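Laccase (Botrytis aclada, PDB 3SQR) uses its copper centres to oxidise phenolic substrates while reducing dioxygen to water, probably in the breakdown and detoxification of lignin and its products. Local coordinates at residues 102-116 with 147-161. Numbering follows the deposited sequence.
Sequences ADWGDNLIIHVTNNL and IAPGDTLTYKFQVTQ
Phe157 lays one ring face over CB of Leu108, and the leucine methyl CD1 comes within 3.7 Å of the ring atom CE2. The first torsion of Phe157 (54°) places CG between its own backbone N and carbonyl carbon, and the far end of the ring also meets Ile110 CD1. Along the same buried face Val112 directs CG2 at CD1 of Tyr155 (3.7 Å), while CG1 turns to Ile147. Beneath these side chains, strands 107-114 and 152-158 run antiparallel, Leu108, Ile110 and Val112 forming hydrogen-bonded pairs with Phe157, Tyr155 and Leu153. The other face is more polar. His111 and Thr154 lie side by side, ND1 reaching OG1 (2.8 Å) at the ring edge, while NE2 binds Glu69; next along, the hydroxyls of Thr113 and Thr152 share a hydrogen bond of 2.6 Å. Both ends are clamped by side-chain amides. Gln158, with CG anti to the backbone N (-167°) and its chain extended, sends NE2 almost straight to Gly105 O (2.8 Å, 176°). At the far end Asn114 gives ND2 to Ile147 O (2.9 Å) and to Asn119 O, while OD1 closes an Asx turn onto Leu116 N. This ladder is one edge of a sheet in the first cupredoxin-like domain: strand 67-79 flanks 107-114 on its other side, Leu183 and Ile185 of strand 180-186 pack against Leu108 and Val159, and helix 551-567 touches Leu153.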
loop_
_atom_site.group_PDB
_atom_site.type_symbol
_atom_site.label_atom_id
_atom_site.label_comp_id
_atom_site.label_asym_id
_atom_site.label_seq_id
_atom_site.Cartn_x
_atom_site.Cartn_y
_atom_site.Cartn_z
ATOM N N ALA A 102 -7.005 15.566 -3.107
ATOM C CA ALA A 102 -8.135 15.818 -3.928
ATOM C C ALA A 102 -9.383 15.617 -3.110
ATOM O O ALA A 102 -9.307 15.301 -1.941
ATOM C CB ALA A 102 -8.114 14.889 -5.218
ATOM N N ASP A 103 -10.533 15.925 -3.698
ATOM C CA ASP A 103 -11.820 15.651 -3.098
ATOM C C ASP A 103 -12.404 14.483 -3.825
ATOM O O ASP A 103 -12.178 14.279 -5.015
ATOM C CB ASP A 103 -12.813 16.836 -3.279
ATOM C CG ASP A 103 -12.400 18.050 -2.489
ATOM O OD1 ASP A 103 -11.825 17.902 -1.416
ATOM O OD2 ASP A 103 -12.590 19.152 -2.997
ATOM N N TRP A 104 -13.225 13.757 -3.090
ATOM C CA TRP A 104 -14.033 12.697 -3.601
ATOM C C TRP A 104 -14.728 13.186 -4.867
ATOM O O TRP A 104 -15.440 14.200 -4.855
ATOM C CB TRP A 104 -15.032 12.369 -2.505
ATOM C CG TRP A 104 -15.910 11.274 -2.760
ATOM C CD1 TRP A 104 -15.753 10.277 -3.674
ATOM C CD2 TRP A 104 -17.095 10.994 -2.047
ATOM N NE1 TRP A 104 -16.838 9.389 -3.621
ATOM C CE2 TRP A 104 -17.674 9.827 -2.619
ATOM C CE3 TRP A 104 -17.779 11.660 -1.007
ATOM C CZ2 TRP A 104 -18.892 9.315 -2.192
ATOM C CZ3 TRP A 104 -18.997 11.129 -0.566
ATOM C CH2 TRP A 104 -19.527 9.961 -1.144
ATOM N N GLY A 105 -14.538 12.440 -5.952
ATOM C CA GLY A 105 -15.171 12.762 -7.230
ATOM C C GLY A 105 -14.296 13.539 -8.204
ATOM O O GLY A 105 -14.673 13.666 -9.376
ATOM N N ASP A 106 -13.164 14.097 -7.735
ATOM C CA ASP A 106 -12.300 14.862 -8.582
ATOM C C ASP A 106 -11.646 13.961 -9.637
ATOM O O ASP A 106 -11.493 12.750 -9.419
ATOM C CB ASP A 106 -11.186 15.524 -7.780
ATOM C CG ASP A 106 -11.668 16.704 -6.974
ATOM O OD1 ASP A 106 -12.833 17.192 -7.119
ATOM O OD2 ASP A 106 -10.825 17.180 -6.184
ATOM N N ASN A 107 -11.279 14.575 -10.753
ATOM C CA ASN A 107 -10.513 13.898 -11.818
ATOM C C ASN A 107 -9.116 14.353 -11.649
ATOM O O ASN A 107 -8.906 15.550 -11.563
ATOM C CB ASN A 107 -11.100 14.263 -13.176
ATOM C CG ASN A 107 -12.490 13.688 -13.344
ATOM O OD1 ASN A 107 -12.692 12.509 -13.194
ATOM N ND2 ASN A 107 -13.475 14.543 -13.633
ATOM N N LEU A 108 -8.181 13.395 -11.573
ATOM C CA LEU A 108 -6.763 13.651 -11.435
ATOM C C LEU A 108 -6.114 13.475 -12.794
ATOM O O LEU A 108 -6.386 12.502 -13.492
ATOM C CB LEU A 108 -6.125 12.731 -10.413
ATOM C CG LEU A 108 -6.822 12.724 -9.042
ATOM C CD1 LEU A 108 -5.929 11.992 -7.993
ATOM C CD2 LEU A 108 -7.270 14.131 -8.562
ATOM N N ILE A 109 -5.246 14.400 -13.129
ATOM C CA ILE A 109 -4.324 14.299 -14.258
ATOM C C ILE A 109 -2.924 14.399 -13.681
ATOM O O ILE A 109 -2.561 15.455 -13.143
ATOM C CB ILE A 109 -4.570 15.435 -15.221
ATOM C CG1 ILE A 109 -6.016 15.388 -15.708
ATOM C CG2 ILE A 109 -3.596 15.323 -16.401
ATOM C CD1 ILE A 109 -6.370 16.560 -16.587
ATOM N N ILE A 110 -2.161 13.316 -13.743
ATOM C CA ILE A 110 -0.856 13.303 -13.115
ATOM C C ILE A 110 0.187 12.963 -14.168
ATOM O O ILE A 110 0.281 11.852 -14.603
ATOM C CB ILE A 110 -0.766 12.331 -11.979
ATOM C CG1 ILE A 110 -1.968 12.557 -11.021
ATOM C CG2 ILE A 110 0.655 12.419 -11.314
ATOM C CD1 ILE A 110 -2.270 11.422 -10.063
ATOM N N HIS A 111 0.913 13.981 -14.588
ATOM C CA HIS A 111 1.989 13.840 -15.561
ATOM C C HIS A 111 3.220 13.331 -14.896
ATOM O O HIS A 111 3.798 14.050 -14.072
ATOM C CB HIS A 111 2.321 15.168 -16.230
ATOM C CG HIS A 111 1.123 15.918 -16.716
ATOM N ND1 HIS A 111 0.549 15.678 -17.946
ATOM C CD2 HIS A 111 0.410 16.922 -16.158
ATOM C CE1 HIS A 111 -0.490 16.480 -18.107
ATOM N NE2 HIS A 111 -0.588 17.260 -17.047
ATOM N N VAL A 112 3.613 12.091 -15.209
ATOM C CA VAL A 112 4.735 11.448 -14.552
ATOM C C VAL A 112 5.857 11.347 -15.543
ATOM O O VAL A 112 5.784 10.567 -16.503
ATOM C CB VAL A 112 4.427 10.068 -14.009
ATOM C CG1 VAL A 112 5.653 9.470 -13.356
ATOM C CG2 VAL A 112 3.272 10.193 -12.911
ATOM N N THR A 113 6.924 12.067 -15.245
ATOM C CA THR A 113 8.139 12.014 -16.095
ATOM C C THR A 113 9.206 11.238 -15.401
ATOM O O THR A 113 9.520 11.482 -14.218
ATOM C CB THR A 113 8.653 13.440 -16.394
ATOM O OG1 THR A 113 7.625 14.227 -17.057
ATOM C CG2 THR A 113 9.973 13.362 -17.235
ATOM N N ASN A 114 9.738 10.233 -16.099
ATOM C CA ASN A 114 10.801 9.431 -15.566
ATOM C C ASN A 114 12.115 10.106 -15.813
ATOM O O ASN A 114 12.663 10.009 -16.888
ATOM C CB ASN A 114 10.864 8.009 -16.182
ATOM C CG ASN A 114 11.901 7.178 -15.577
ATOM O OD1 ASN A 114 12.580 7.590 -14.617
ATOM N ND2 ASN A 114 12.017 5.902 -16.067
ATOM N N ASN A 115 12.660 10.708 -14.783
ATOM C CA ASN A 115 13.996 11.306 -14.855
ATOM C C ASN A 115 15.114 10.493 -14.212
ATOM O O ASN A 115 16.182 11.039 -13.876
ATOM C CB ASN A 115 13.956 12.740 -14.343
ATOM C CG ASN A 115 13.225 13.644 -15.282
ATOM O OD1 ASN A 115 13.500 13.664 -16.516
ATOM N ND2 ASN A 115 12.214 14.354 -14.746
ATOM N N LEU A 116 14.888 9.190 -14.046
ATOM C CA LEU A 116 15.934 8.271 -13.708
ATOM C C LEU A 116 16.644 7.966 -15.030
ATOM O O LEU A 116 16.023 8.070 -16.097
ATOM C CB LEU A 116 15.372 6.975 -13.144
ATOM C CG LEU A 116 14.534 7.186 -11.868
ATOM C CD1 LEU A 116 13.891 5.778 -11.619
ATOM C CD2 LEU A 116 15.352 7.742 -10.696
ATOM N N ILE A 147 7.528 3.242 -18.044
ATOM C CA ILE A 147 7.885 4.556 -18.578
ATOM C C ILE A 147 9.413 4.609 -18.719
ATOM O O ILE A 147 10.181 4.478 -17.731
ATOM C CB ILE A 147 7.483 5.714 -17.631
ATOM C CG1 ILE A 147 5.994 5.604 -17.274
ATOM C CG2 ILE A 147 7.789 7.089 -18.307
ATOM C CD1 ILE A 147 5.533 6.528 -16.048
ATOM N N ALA A 148 9.889 4.744 -19.949
ATOM C CA ALA A 148 11.305 4.755 -20.136
ATOM C C ALA A 148 11.934 6.043 -19.577
ATOM O O ALA A 148 11.269 7.057 -19.533
ATOM C CB ALA A 148 11.623 4.643 -21.678
ATOM N N PRO A 149 13.214 6.005 -19.209
ATOM C CA PRO A 149 13.974 7.199 -18.882
ATOM C C PRO A 149 13.748 8.297 -19.898
ATOM O O PRO A 149 13.824 8.092 -21.149
ATOM C CB PRO A 149 15.418 6.695 -18.838
ATOM C CG PRO A 149 15.288 5.360 -18.269
ATOM C CD PRO A 149 14.047 4.823 -19.002
ATOM N N GLY A 150 13.365 9.450 -19.361
ATOM C CA GLY A 150 13.085 10.650 -20.162
ATOM C C GLY A 150 11.693 10.712 -20.742
ATOM O O GLY A 150 11.319 11.749 -21.258
ATOM N N ASP A 151 10.886 9.627 -20.673
ATOM C CA ASP A 151 9.565 9.680 -21.163
ATOM C C ASP A 151 8.614 10.180 -20.029
ATOM O O ASP A 151 8.973 10.169 -18.843
ATOM C CB ASP A 151 9.143 8.317 -21.653
ATOM C CG ASP A 151 7.944 8.360 -22.540
ATOM O OD1 ASP A 151 7.568 9.454 -23.007
ATOM O OD2 ASP A 151 7.356 7.272 -22.807
ATOM N N THR A 152 7.431 10.564 -20.455
ATOM C CA THR A 152 6.324 10.994 -19.624
ATOM C C THR A 152 5.075 10.171 -19.918
ATOM O O THR A 152 4.746 9.911 -21.092
ATOM C CB THR A 152 6.047 12.501 -19.788
ATOM O OG1 THR A 152 7.244 13.213 -19.425
ATOM C CG2 THR A 152 4.816 12.943 -18.890
ATOM N N LEU A 153 4.354 9.810 -18.843
ATOM C CA LEU A 153 3.076 9.188 -18.974
ATOM C C LEU A 153 2.161 9.981 -18.110
ATOM O O LEU A 153 2.480 10.144 -16.956
ATOM C CB LEU A 153 3.091 7.765 -18.469
ATOM C CG LEU A 153 1.761 7.036 -18.542
ATOM C CD1 LEU A 153 0.987 7.107 -19.915
ATOM C CD2 LEU A 153 2.001 5.583 -18.054
ATOM N N THR A 154 1.045 10.397 -18.700
ATOM C CA THR A 154 -0.009 11.134 -17.956
ATOM C C THR A 154 -1.090 10.167 -17.497
ATOM O O THR A 154 -1.869 9.654 -18.272
ATOM C CB THR A 154 -0.579 12.263 -18.796
ATOM O OG1 THR A 154 0.504 13.143 -19.162
ATOM C CG2 THR A 154 -1.691 13.058 -17.983
ATOM N N TYR A 155 -1.170 9.980 -16.189
ATOM C CA TYR A 155 -2.190 9.141 -15.609
ATOM C C TYR A 155 -3.430 9.982 -15.413
ATOM O O TYR A 155 -3.351 11.119 -14.985
ATOM C CB TYR A 155 -1.705 8.563 -14.293
ATOM C CG TYR A 155 -0.526 7.589 -14.401
ATOM C CD1 TYR A 155 0.803 8.016 -14.519
ATOM C CD2 TYR A 155 -0.744 6.238 -14.394
ATOM C CE1 TYR A 155 1.852 7.138 -14.582
ATOM C CE2 TYR A 155 0.274 5.368 -14.449
ATOM C CZ TYR A 155 1.579 5.778 -14.558
ATOM O OH TYR A 155 2.597 4.836 -14.589
ATOM N N LYS A 156 -4.557 9.417 -15.791
ATOM C CA LYS A 156 -5.836 10.042 -15.609
ATOM C C LYS A 156 -6.808 9.144 -14.968
ATOM O O LYS A 156 -7.097 8.070 -15.509
ATOM C CB LYS A 156 -6.357 10.515 -16.991
ATOM C CG LYS A 156 -5.487 11.605 -17.623
ATOM C CD LYS A 156 -6.168 12.111 -18.952
ATOM C CE LYS A 156 -5.336 13.183 -19.678
ATOM N NZ LYS A 156 -6.244 14.070 -20.573
ATOM N N PHE A 157 -7.440 9.575 -13.848
ATOM C CA PHE A 157 -8.408 8.786 -13.249
ATOM C C PHE A 157 -9.241 9.640 -12.348
ATOM O O PHE A 157 -8.798 10.722 -11.973
ATOM C CB PHE A 157 -7.847 7.582 -12.488
ATOM C CG PHE A 157 -6.816 7.923 -11.471
ATOM C CD1 PHE A 157 -5.487 7.993 -11.823
ATOM C CD2 PHE A 157 -7.159 8.203 -10.155
ATOM C CE1 PHE A 157 -4.495 8.275 -10.891
ATOM C CE2 PHE A 157 -6.136 8.508 -9.223
ATOM C CZ PHE A 157 -4.793 8.510 -9.618
ATOM N N GLN A 158 -10.462 9.203 -12.151
ATOM C CA GLN A 158 -11.310 9.785 -11.135
ATOM C C GLN A 158 -11.107 9.133 -9.806
ATOM O O GLN A 158 -10.990 7.896 -9.683
ATOM C CB GLN A 158 -12.808 9.697 -11.506
ATOM C CG GLN A 158 -13.697 10.539 -10.665
ATOM C CD GLN A 158 -15.112 10.576 -11.196
ATOM O OE1 GLN A 158 -15.548 9.617 -11.848
ATOM N NE2 GLN A 158 -15.861 11.673 -10.888
ATOM N N VAL A 159 -11.244 9.936 -8.730
ATOM C CA VAL A 159 -11.243 9.283 -7.437
ATOM C C VAL A 159 -12.690 9.108 -7.002
ATOM O O VAL A 159 -13.454 10.074 -6.816
ATOM C CB VAL A 159 -10.403 10.006 -6.370
ATOM C CG1 VAL A 159 -8.893 9.793 -6.653
ATOM C CG2 VAL A 159 -10.736 11.568 -6.289
ATOM N N THR A 160 -13.093 7.854 -6.951
ATOM C CA THR A 160 -14.476 7.503 -6.658
ATOM C C THR A 160 -14.538 6.902 -5.239
ATOM O O THR A 160 -15.412 6.133 -4.882
ATOM C CB THR A 160 -14.964 6.483 -7.704
ATOM O OG1 THR A 160 -14.171 5.287 -7.611
ATOM C CG2 THR A 160 -14.792 7.058 -9.090
ATOM N N GLN A 161 -13.520 7.245 -4.448
ATOM C CA GLN A 161 -13.288 6.746 -3.115
ATOM C C GLN A 161 -12.742 7.959 -2.333
ATOM O O GLN A 161 -12.247 8.920 -2.925
ATOM C CB GLN A 161 -12.212 5.645 -3.081
ATOM C CG GLN A 161 -12.615 4.402 -3.779
ATOM C CD GLN A 161 -11.425 3.614 -4.162
ATOM O OE1 GLN A 161 -10.769 3.917 -5.209
ATOM N NE2 GLN A 161 -11.119 2.602 -3.371
HETATM O O HOH W 1 -17.706 7.482 -5.529
#